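Local atomic coordinates of superkiller protein 7 (Saccharomyces cerevisiae, PDB entry 4ZKE), a protein that binds GTP through an elongation-factor-like domain and probably acts with the Ski and exosome machinery in cytoplasmic mRNA decay. Residues A[173-178]-A[214-219]; A[317-322]-A[378-383]; A[437-442]-A[458-463]. All coordinates share one frame; numbering follows the deposited sequence.

Three contacts follow one another along the chain, none nested in or crossing another. Interaction 1 closes a beta-alpha-beta excursion of 35 residues inside the GTP-binding domain, joining the last two strands of its mixed sheet. Interaction 2 comes next and, across 55 intervening residues without helix, brings 378-383 back against 317-322 in the beta barrel of domain II. Interaction 3 closes the shortest loop, 15 residues, within the second barrel, that of domain III. The centre of interaction 1 is 37 Å from that of interaction 2 and 38 Å from that of interaction 3. The two barrel contacts lie closer, their centres 22 Å apart and nearest atoms about 8 Å apart, without touching.

Interaction 1 of 3, residues A[173-178]-A[214-219]; sequences HLIILL and QFIPCS. With GTP (guanosine-5'-triphosphate), chain C.
The last parallel strand pair of the P-loop GTPase sheet, the two strands of a right-handed beta-alpha-beta crossover, brings Ile-176 against Phe-215 and Leu-177 against Ile-216. The segment axes approach to 4.6 Å at 25°, and five backbone bonds run from Gln-214 N to Leu-174 O through Cys-218 N to Leu-178 O. The bond from Ile-176 N to Gln-214 O is nearly straight, with 172° at the hydrogen. Farther on, Leu-178 N reaches Ile-216 O from above the carbonyl plane.

On one face of the sheet Ile-176 and Phe-215 lie side by side. CD1 of Ile-176 stands 4.2 Å from the centroid of the Phe-215 ring, a CH-pi contact over the ring centre, while its CB meets Phe-215 CD2 at 3.8 Å. The first torsion of Ile-176 sets CG1 beside the backbone N, and the turn at chi2 (95°), well off the usual staggered values, swings CD1 over the ring. Leu-178 CD2 comes to the ring edge, 4.2 Å from Phe-215 CD2. An alanine at Ile-176 would remove the methyl over the ring and is likely to leave that ring face poorly packed and the phenyl freer to turn. On the other face, Leu-177 CD2 meets Ile-216 CB at 3.8 Å, and Ile-175 CG2 meets Ile-216 CD1 at 3.9 Å.

Beyond the strand, Ser-219 OG lies 3.0 Å from O6 of the GTP guanine, whose site also includes Asp-182 and Leu-221. Helix 188-204 covers Ile-176 and Phe-215 through Leu-202 and Leu-198, helix 256-267 packs on Ile-175, Leu-177 and Ile-216, and strand 131-137 pairs with 174-179 along its other edge.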
loop_
_atom_site.group_PDB
_atom_site.type_symbol
_atom_site.label_atom_id
_atom_site.label_comp_id
_atom_site.label_asym_id
_atom_site.label_seq_id
_atom_site.Cartn_x
_atom_site.Cartn_y
_atom_site.Cartn_z
ATOM N N HIS A 173 -5.851 10.198 -8.196
ATOM C CA HIS A 173 -6.233 11.172 -7.186
ATOM C C HIS A 173 -5.082 11.375 -6.218
ATOM O O HIS A 173 -4.783 10.499 -5.404
ATOM C CB HIS A 173 -7.483 10.720 -6.439
ATOM C CG HIS A 173 -8.711 10.679 -7.290
ATOM N ND1 HIS A 173 -9.463 11.801 -7.565
ATOM C CD2 HIS A 173 -9.321 9.651 -7.928
ATOM C CE1 HIS A 173 -10.482 11.467 -8.335
ATOM N NE2 HIS A 173 -10.419 10.168 -8.571
ATOM N N LEU A 174 -4.442 12.536 -6.320
ATOM C CA LEU A 174 -3.311 12.887 -5.473
ATOM C C LEU A 174 -3.624 14.119 -4.638
ATOM O O LEU A 174 -3.903 15.187 -5.176
ATOM C CB LEU A 174 -2.065 13.134 -6.328
ATOM C CG LEU A 174 -0.843 13.721 -5.619
ATOM C CD1 LEU A 174 -0.354 12.779 -4.533
ATOM C CD2 LEU A 174 0.266 14.011 -6.620
ATOM N N ILE A 175 -3.583 13.968 -3.320
ATOM C CA ILE A 175 -3.686 15.110 -2.418
ATOM C C ILE A 175 -2.299 15.400 -1.870
ATOM O O ILE A 175 -1.674 14.531 -1.268
ATOM C CB ILE A 175 -4.676 14.855 -1.255
ATOM C CG1 ILE A 175 -6.106 14.749 -1.789
ATOM C CG2 ILE A 175 -4.593 15.974 -0.221
ATOM C CD1 ILE A 175 -7.132 14.328 -0.748
ATOM N N ILE A 176 -1.815 16.617 -2.091
ATOM C CA ILE A 176 -0.544 17.040 -1.524
ATOM C C ILE A 176 -0.802 17.866 -0.275
ATOM O O ILE A 176 -1.343 18.972 -0.354
ATOM C CB ILE A 176 0.298 17.863 -2.520
ATOM C CG1 ILE A 176 0.511 17.078 -3.816
ATOM C CG2 ILE A 176 1.641 18.236 -1.900
ATOM C CD1 ILE A 176 -0.500 17.395 -4.898
ATOM N N LEU A 177 -0.415 17.323 0.875
ATOM C CA LEU A 177 -0.576 18.020 2.143
ATOM C C LEU A 177 0.675 18.825 2.458
ATOM O O LEU A 177 1.739 18.273 2.731
ATOM C CB LEU A 177 -0.878 17.037 3.277
ATOM C CG LEU A 177 -2.243 16.347 3.230
ATOM C CD1 LEU A 177 -2.420 15.427 4.434
ATOM C CD2 LEU A 177 -3.379 17.359 3.165
ATOM N N LEU A 178 0.527 20.143 2.390
ATOM C CA LEU A 178 1.581 21.071 2.757
ATOM C C LEU A 178 1.596 21.210 4.278
ATOM O O LEU A 178 0.937 22.083 4.843
ATOM C CB LEU A 178 1.352 22.415 2.065
ATOM C CG LEU A 178 1.307 22.362 0.532
ATOM C CD1 LEU A 178 1.141 23.757 -0.046
ATOM C CD2 LEU A 178 2.543 21.692 -0.054
ATOM N N GLN A 214 -4.619 18.110 -6.040
ATOM C CA GLN A 214 -4.913 19.361 -5.350
ATOM C C GLN A 214 -4.003 19.536 -4.135
ATOM O O GLN A 214 -3.529 18.556 -3.560
ATOM C CB GLN A 214 -6.376 19.400 -4.910
ATOM C CG GLN A 214 -6.733 18.337 -3.888
ATOM C CD GLN A 214 -8.129 18.504 -3.331
ATOM O OE1 GLN A 214 -8.923 17.564 -3.321
ATOM N NE2 GLN A 214 -8.433 19.702 -2.849
ATOM N N PHE A 215 -3.779 20.786 -3.744
ATOM C CA PHE A 215 -2.947 21.099 -2.591
ATOM C C PHE A 215 -3.810 21.498 -1.405
ATOM O O PHE A 215 -4.843 22.144 -1.573
ATOM C CB PHE A 215 -1.969 22.228 -2.920
ATOM C CG PHE A 215 -0.948 21.862 -3.955
ATOM C CD1 PHE A 215 -1.256 21.919 -5.303
ATOM C CD2 PHE A 215 0.326 21.469 -3.579
ATOM C CE1 PHE A 215 -0.316 21.586 -6.260
ATOM C CE2 PHE A 215 1.272 21.135 -4.529
ATOM C CZ PHE A 215 0.952 21.193 -5.872
ATOM N N ILE A 216 -3.378 21.104 -0.209
ATOM C CA ILE A 216 -4.054 21.489 1.026
ATOM C C ILE A 216 -3.019 21.794 2.104
ATOM O O ILE A 216 -2.272 20.907 2.510
ATOM C CB ILE A 216 -5.001 20.383 1.539
ATOM C CG1 ILE A 216 -6.071 20.060 0.492
ATOM C CG2 ILE A 216 -5.656 20.805 2.861
ATOM C CD1 ILE A 216 -6.950 18.876 0.852
ATOM N N PRO A 217 -2.968 23.050 2.575
ATOM C CA PRO A 217 -2.078 23.355 3.697
ATOM C C PRO A 217 -2.663 22.857 5.009
ATOM O O PRO A 217 -3.883 22.851 5.166
ATOM C CB PRO A 217 -1.999 24.877 3.672
ATOM C CG PRO A 217 -3.336 25.290 3.162
ATOM C CD PRO A 217 -3.732 24.239 2.151
ATOM N N CYS A 218 -1.809 22.446 5.939
ATOM C CA CYS A 218 -2.295 21.929 7.208
ATOM C C CYS A 218 -1.202 21.813 8.258
ATOM O O CYS A 218 -0.019 22.004 7.977
ATOM C CB CYS A 218 -2.935 20.555 7.004
ATOM S SG CYS A 218 -1.776 19.306 6.400
ATOM N N SER A 219 -1.634 21.506 9.477
ATOM C CA SER A 219 -0.745 21.127 10.565
ATOM C C SER A 219 -1.289 19.863 11.219
ATOM O O SER A 219 -2.318 19.899 11.894
ATOM C CB SER A 219 -0.621 22.249 11.594
ATOM O OG SER A 219 0.238 21.871 12.654
HETATM P PG GTP C . 8.480 8.712 9.361
HETATM O O1G GTP C . 7.624 7.697 10.077
HETATM O O2G GTP C . 9.927 8.457 9.708
HETATM O O3G GTP C . 8.303 8.617 7.864
HETATM O O3B GTP C . 8.093 10.193 9.861
HETATM P PB GTP C . 6.602 10.760 9.661
HETATM O O1B GTP C . 5.609 9.696 10.070
HETATM O O2B GTP C . 6.360 11.196 8.236
HETATM O O3A GTP C . 6.484 12.028 10.650
HETATM P PA GTP C . 6.271 11.941 12.249
HETATM O O1A GTP C . 4.802 11.785 12.538
HETATM O O2A GTP C . 7.086 10.846 12.895
HETATM O "O5'" GTP C . 6.761 13.383 12.770
HETATM C "C5'" GTP C . 8.103 13.813 12.664
HETATM C "C4'" GTP C . 8.329 14.933 13.674
HETATM O "O4'" GTP C . 7.659 16.088 13.214
HETATM C "C3'" GTP C . 7.771 14.605 15.047
HETATM O "O3'" GTP C . 8.711 14.947 16.037
HETATM C "C2'" GTP C . 6.539 15.470 15.194
HETATM O "O2'" GTP C . 6.395 15.938 16.514
HETATM C "C1'" GTP C . 6.779 16.596 14.199
HETATM N N9 GTP C . 5.537 17.033 13.544
HETATM C C8 GTP C . 4.662 16.273 12.814
HETATM N N7 GTP C . 3.662 17.078 12.379
HETATM C C5 GTP C . 3.900 18.339 12.809
HETATM C C6 GTP C . 3.213 19.541 12.654
HETATM O O6 GTP C . 2.163 19.597 12.013
HETATM N N1 GTP C . 3.720 20.683 13.233
HETATM C C2 GTP C . 4.896 20.635 13.953
HETATM N N2 GTP C . 5.385 21.736 14.509
HETATM N N3 GTP C . 5.568 19.445 14.101
HETATM C C4 GTP C . 5.077 18.318 13.542
#

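Interaction 2 of 3, residues A[317-322]-A[378-383]; sequences IHTQYE and KGDIII
The His-318 imidazole meets Ile-383 obliquely, with NE2 3.9 Å from the terminal CD1. NE2 is also hydrogen-bonded to Glu-316, which helps fix the ring's rotation. The other flat group, the Asp-380 carboxylate, faces the backbone turn after the strand: OD1 lies 3.0 Å from Gln-320 N, and OD2 lies 3.5 Å from Thr-319 CA while accepting a hydrogen bond from Arg-377 N. CG of Asp-380 sits anti to its carbonyl carbon (chi1 -68°), which lets both oxygens reach the backbone of 319-320.

The main-chain evidence for pairing is the bond from His-318 N to Ile-381 O, 3.1 Å and 165° at the hydrogen; the return bond from Ile-381 N to His-318 O is weak at 3.5 Å. Next along the strands, Ile-317 and Ile-382 form a non-hydrogen-bonded pair, in which Ile-317 CG1 lies 4.2 Å from Ile-382 CD1. Across the turn, Thr-319 OG1 donates to Tyr-321 O, in the carbonyl plane on a lone pair. Antiparallel neighbours 314-318 and 381-384 meet here as part of the domain II beta barrel, a fold shared with translational GTPases.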
loop_
_atom_site.group_PDB
_atom_site.type_symbol
_atom_site.label_atom_id
_atom_site.label_comp_id
_atom_site.label_asym_id
_atom_site.label_seq_id
_atom_site.Cartn_x
_atom_site.Cartn_y
_atom_site.Cartn_z
ATOM N N ILE A 317 -2.552 -22.839 -1.331
ATOM C CA ILE A 317 -1.529 -21.874 -0.943
ATOM C C ILE A 317 -0.283 -22.118 -1.779
ATOM O O ILE A 317 0.322 -23.186 -1.702
ATOM C CB ILE A 317 -1.175 -21.969 0.556
ATOM C CG1 ILE A 317 -2.420 -21.718 1.410
ATOM C CG2 ILE A 317 -0.076 -20.964 0.909
ATOM C CD1 ILE A 317 -2.213 -21.937 2.898
ATOM N N HIS A 318 0.099 -21.122 -2.571
ATOM C CA HIS A 318 1.269 -21.233 -3.435
ATOM C C HIS A 318 2.419 -20.391 -2.903
ATOM O O HIS A 318 2.311 -19.170 -2.792
ATOM C CB HIS A 318 0.916 -20.815 -4.861
ATOM C CG HIS A 318 -0.010 -21.766 -5.548
ATOM N ND1 HIS A 318 0.439 -22.813 -6.323
ATOM C CD2 HIS A 318 -1.363 -21.843 -5.560
ATOM C CE1 HIS A 318 -0.596 -23.489 -6.791
ATOM N NE2 HIS A 318 -1.700 -22.920 -6.343
ATOM N N THR A 319 3.519 -21.056 -2.569
ATOM C CA THR A 319 4.673 -20.381 -1.996
ATOM C C THR A 319 5.589 -19.810 -3.066
ATOM O O THR A 319 5.486 -20.152 -4.244
ATOM C CB THR A 319 5.504 -21.327 -1.114
ATOM O OG1 THR A 319 6.172 -22.286 -1.942
ATOM C CG2 THR A 319 4.620 -22.044 -0.105
ATOM N N GLN A 320 6.500 -18.946 -2.634
ATOM C CA GLN A 320 7.488 -18.367 -3.527
ATOM C C GLN A 320 8.615 -19.367 -3.751
ATOM O O GLN A 320 9.291 -19.336 -4.778
ATOM C CB GLN A 320 8.020 -17.050 -2.960
ATOM C CG GLN A 320 7.896 -15.898 -3.936
ATOM C CD GLN A 320 6.468 -15.683 -4.402
ATOM O OE1 GLN A 320 5.644 -15.097 -3.698
ATOM N NE2 GLN A 320 6.169 -16.165 -5.601
ATOM N N TYR A 321 8.815 -20.249 -2.774
ATOM C CA TYR A 321 9.617 -21.449 -2.983
ATOM C C TYR A 321 9.007 -22.210 -4.157
ATOM O O TYR A 321 7.875 -22.684 -4.076
ATOM C CB TYR A 321 9.656 -22.321 -1.727
ATOM C CG TYR A 321 11.047 -22.526 -1.166
ATOM C CD1 TYR A 321 11.890 -23.503 -1.683
ATOM C CD2 TYR A 321 11.515 -21.747 -0.115
ATOM C CE1 TYR A 321 13.162 -23.696 -1.170
ATOM C CE2 TYR A 321 12.786 -21.933 0.406
ATOM C CZ TYR A 321 13.605 -22.911 -0.127
ATOM O OH TYR A 321 14.875 -23.111 0.378
ATOM N N GLU A 322 9.780 -22.333 -5.233
ATOM C CA GLU A 322 9.254 -22.619 -6.571
ATOM C C GLU A 322 8.160 -23.686 -6.659
ATOM O O GLU A 322 7.154 -23.484 -7.343
ATOM C CB GLU A 322 10.410 -23.026 -7.492
ATOM C CG GLU A 322 9.976 -23.373 -8.911
ATOM C CD GLU A 322 11.041 -23.055 -9.946
ATOM O OE1 GLU A 322 12.234 -22.977 -9.578
ATOM O OE2 GLU A 322 10.682 -22.877 -11.130
ATOM N N LYS A 378 5.371 -14.022 3.533
ATOM C CA LYS A 378 4.641 -12.855 3.044
ATOM C C LYS A 378 4.781 -12.766 1.539
ATOM O O LYS A 378 5.854 -13.029 0.998
ATOM C CB LYS A 378 5.153 -11.557 3.669
ATOM C CG LYS A 378 5.442 -11.610 5.156
ATOM C CD LYS A 378 5.452 -10.211 5.784
ATOM C CE LYS A 378 6.244 -9.188 4.973
ATOM N NZ LYS A 378 6.049 -7.804 5.496
ATOM N N GLY A 379 3.703 -12.381 0.868
ATOM C CA GLY A 379 3.724 -12.218 -0.572
ATOM C C GLY A 379 3.234 -13.454 -1.298
ATOM O O GLY A 379 2.989 -13.417 -2.505
ATOM N N ASP A 380 3.099 -14.559 -0.571
ATOM C CA ASP A 380 2.527 -15.768 -1.145
ATOM C C ASP A 380 1.049 -15.530 -1.389
ATOM O O ASP A 380 0.442 -14.685 -0.730
ATOM C CB ASP A 380 2.734 -16.975 -0.227
ATOM C CG ASP A 380 4.193 -17.388 -0.121
ATOM O OD1 ASP A 380 5.015 -16.909 -0.930
ATOM O OD2 ASP A 380 4.516 -18.207 0.765
ATOM N N ILE A 381 0.473 -16.263 -2.336
ATOM C CA ILE A 381 -0.924 -16.066 -2.688
ATOM C C ILE A 381 -1.768 -17.263 -2.285
ATOM O O ILE A 381 -1.267 -18.381 -2.137
ATOM C CB ILE A 381 -1.108 -15.809 -4.201
ATOM C CG1 ILE A 381 -0.568 -16.978 -5.024
ATOM C CG2 ILE A 381 -0.412 -14.518 -4.608
ATOM C CD1 ILE A 381 -1.178 -17.058 -6.402
ATOM N N ILE A 382 -3.058 -17.008 -2.114
ATOM C CA ILE A 382 -4.017 -18.051 -1.811
ATOM C C ILE A 382 -5.178 -17.944 -2.798
ATOM O O ILE A 382 -5.676 -16.850 -3.071
ATOM C CB ILE A 382 -4.513 -17.953 -0.345
ATOM C CG1 ILE A 382 -5.491 -19.086 -0.029
ATOM C CG2 ILE A 382 -5.148 -16.589 -0.068
ATOM C CD1 ILE A 382 -5.778 -19.237 1.449
ATOM N N ILE A 383 -5.574 -19.083 -3.357
ATOM C CA ILE A 383 -6.684 -19.144 -4.304
ATOM C C ILE A 383 -7.609 -20.301 -3.952
ATOM O O ILE A 383 -7.269 -21.144 -3.123
ATOM C CB ILE A 383 -6.185 -19.313 -5.757
ATOM C CG1 ILE A 383 -5.341 -20.585 -5.889
ATOM C CG2 ILE A 383 -5.385 -18.086 -6.182
ATOM C CD1 ILE A 383 -4.970 -20.937 -7.313
#

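Interaction 3 of 3, residues A[437-442]-A[458-463]; sequences VKLVKI and VEVEII
Val-437 and Val-460 touch diagonally within an antiparallel strand pair of the domain III beta barrel, CG2 of Val-437 standing 3.8 Å from Val-460 CB. On the same face, CG1 of Val-437 reaches Ile-462 CD1 at 3.9 Å. In Val-437, CG1 lies anti to the carbonyl carbon (chi1 -60°), which splits the two methyls between Ile-462 and Val-460.

The backbone fixes the register through reciprocal bonds between Lys-438 and Glu-461: Lys-438 N to Glu-461 O and Glu-461 N to Lys-438 O are both 2.9 Å. Beyond Leu-439 the register slips by one residue, a classic beta bulge in which Val-440 and Lys-441 both face Glu-459. On the face of Lys-441 and Glu-459, these side chains run alongside each other, CB to CB at 4.0 Å, but their charged ends stay apart, Lys-441 NZ lying 4.9 Å from Glu-459 OE2.

Farther out, strand 406-412 touches Val-460 through Leu-409, and strand 425-430 packs on Val-437 through Leu-426 and Leu-428. At the bulge, Glu-459 O receives two amides: Val-440 N at 3.1 Å and 162° at the hydrogen, and Lys-441 N more weakly at 3.4 Å.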
loop_
_atom_site.group_PDB
_atom_site.type_symbol
_atom_site.label_atom_id
_atom_site.label_comp_id
_atom_site.label_asym_id
_atom_site.label_seq_id
_atom_site.Cartn_x
_atom_site.Cartn_y
_atom_site.Cartn_z
ATOM N N VAL A 437 16.783 -9.173 -10.219
ATOM C CA VAL A 437 16.662 -9.777 -11.539
ATOM C C VAL A 437 17.766 -9.289 -12.465
ATOM O O VAL A 437 18.371 -8.243 -12.232
ATOM C CB VAL A 437 15.296 -9.462 -12.192
ATOM C CG1 VAL A 437 14.164 -10.002 -11.337
ATOM C CG2 VAL A 437 15.138 -7.961 -12.421
ATOM N N LYS A 438 18.010 -10.056 -13.522
ATOM C CA LYS A 438 18.984 -9.692 -14.541
ATOM C C LYS A 438 18.255 -9.356 -15.837
ATOM O O LYS A 438 17.402 -10.114 -16.297
ATOM C CB LYS A 438 19.979 -10.835 -14.762
ATOM C CG LYS A 438 21.087 -10.531 -15.755
ATOM C CD LYS A 438 21.978 -11.745 -15.956
ATOM C CE LYS A 438 23.153 -11.436 -16.865
ATOM N NZ LYS A 438 24.083 -12.595 -16.972
ATOM N N LEU A 439 18.580 -8.204 -16.411
ATOM C CA LEU A 439 18.020 -7.810 -17.697
ATOM C C LEU A 439 18.670 -8.631 -18.806
ATOM O O LEU A 439 19.847 -8.440 -19.110
ATOM C CB LEU A 439 18.231 -6.314 -17.933
ATOM C CG LEU A 439 17.761 -5.758 -19.278
ATOM C CD1 LEU A 439 16.281 -5.986 -19.470
ATOM C CD2 LEU A 439 18.083 -4.275 -19.381
ATOM N N VAL A 440 17.903 -9.539 -19.406
ATOM C CA VAL A 440 18.457 -10.522 -20.338
ATOM C C VAL A 440 18.027 -10.329 -21.794
ATOM O O VAL A 440 18.622 -10.923 -22.693
ATOM C CB VAL A 440 18.078 -11.964 -19.921
ATOM C CG1 VAL A 440 18.748 -12.333 -18.609
ATOM C CG2 VAL A 440 16.567 -12.121 -19.817
ATOM N N LYS A 441 17.001 -9.520 -22.039
ATOM C CA LYS A 441 16.571 -9.277 -23.414
ATOM C C LYS A 441 15.673 -8.052 -23.562
ATOM O O LYS A 441 14.853 -7.758 -22.693
ATOM C CB LYS A 441 15.838 -10.504 -23.963
ATOM C CG LYS A 441 15.852 -10.599 -25.484
ATOM C CD LYS A 441 15.017 -11.770 -25.984
ATOM C CE LYS A 441 15.327 -12.094 -27.439
ATOM N NZ LYS A 441 14.361 -13.068 -28.021
ATOM N N ILE A 442 15.850 -7.349 -24.678
ATOM C CA ILE A 442 14.977 -6.250 -25.073
ATOM C C ILE A 442 14.325 -6.614 -26.405
ATOM O O ILE A 442 14.976 -6.593 -27.450
ATOM C CB ILE A 442 15.747 -4.918 -25.208
ATOM C CG1 ILE A 442 16.470 -4.585 -23.900
ATOM C CG2 ILE A 442 14.796 -3.786 -25.590
ATOM C CD1 ILE A 442 17.429 -3.420 -24.005
ATOM N N VAL A 458 10.276 -6.279 -22.492
ATOM C CA VAL A 458 11.567 -6.650 -21.921
ATOM C C VAL A 458 11.465 -7.984 -21.184
ATOM O O VAL A 458 10.390 -8.360 -20.723
ATOM C CB VAL A 458 12.068 -5.540 -20.962
ATOM C CG1 VAL A 458 13.246 -6.004 -20.135
ATOM C CG2 VAL A 458 12.439 -4.296 -21.749
ATOM N N GLU A 459 12.587 -8.698 -21.094
ATOM C CA GLU A 459 12.662 -9.936 -20.322
ATOM C C GLU A 459 13.697 -9.828 -19.210
ATOM O O GLU A 459 14.842 -9.445 -19.451
ATOM C CB GLU A 459 13.003 -11.124 -21.222
ATOM C CG GLU A 459 11.839 -11.639 -22.046
ATOM C CD GLU A 459 12.230 -12.792 -22.952
ATOM O OE1 GLU A 459 13.238 -13.471 -22.658
ATOM O OE2 GLU A 459 11.531 -13.019 -23.961
ATOM N N VAL A 460 13.280 -10.169 -17.994
ATOM C CA VAL A 460 14.179 -10.215 -16.847
ATOM C C VAL A 460 14.170 -11.623 -16.268
ATOM O O VAL A 460 13.194 -12.356 -16.428
ATOM C CB VAL A 460 13.779 -9.194 -15.762
ATOM C CG1 VAL A 460 13.910 -7.776 -16.294
ATOM C CG2 VAL A 460 12.359 -9.451 -15.267
ATOM N N GLU A 461 15.259 -11.996 -15.604
ATOM C CA GLU A 461 15.387 -13.330 -15.027
ATOM C C GLU A 461 15.672 -13.266 -13.525
ATOM O O GLU A 461 16.584 -12.567 -13.086
ATOM C CB GLU A 461 16.497 -14.110 -15.734
ATOM C CG GLU A 461 16.591 -15.568 -15.308
ATOM C CD GLU A 461 17.779 -16.284 -15.920
ATOM O OE1 GLU A 461 18.535 -15.644 -16.682
ATOM O OE2 GLU A 461 17.958 -17.489 -15.634
ATOM N N ILE A 462 14.881 -14.000 -12.746
ATOM C CA ILE A 462 15.120 -14.125 -11.312
ATOM C C ILE A 462 16.527 -14.659 -11.056
ATOM O O ILE A 462 16.922 -15.683 -11.611
ATOM C CB ILE A 462 14.094 -15.067 -10.642
ATOM C CG1 ILE A 462 12.667 -14.531 -10.817
ATOM C CG2 ILE A 462 14.424 -15.271 -9.161
ATOM C CD1 ILE A 462 12.372 -13.246 -10.064
ATOM N N ILE A 463 17.271 -13.963 -10.205
ATOM C CA ILE A 463 18.623 -14.371 -9.858
ATOM C C ILE A 463 18.610 -15.409 -8.739
ATOM O O ILE A 463 19.347 -16.389 -8.796
ATOM C CB ILE A 463 19.478 -13.158 -9.433
ATOM C CG1 ILE A 463 19.660 -12.211 -10.624
ATOM C CG2 ILE A 463 20.842 -13.606 -8.900
ATOM C CD1 ILE A 463 20.304 -10.881 -10.279
#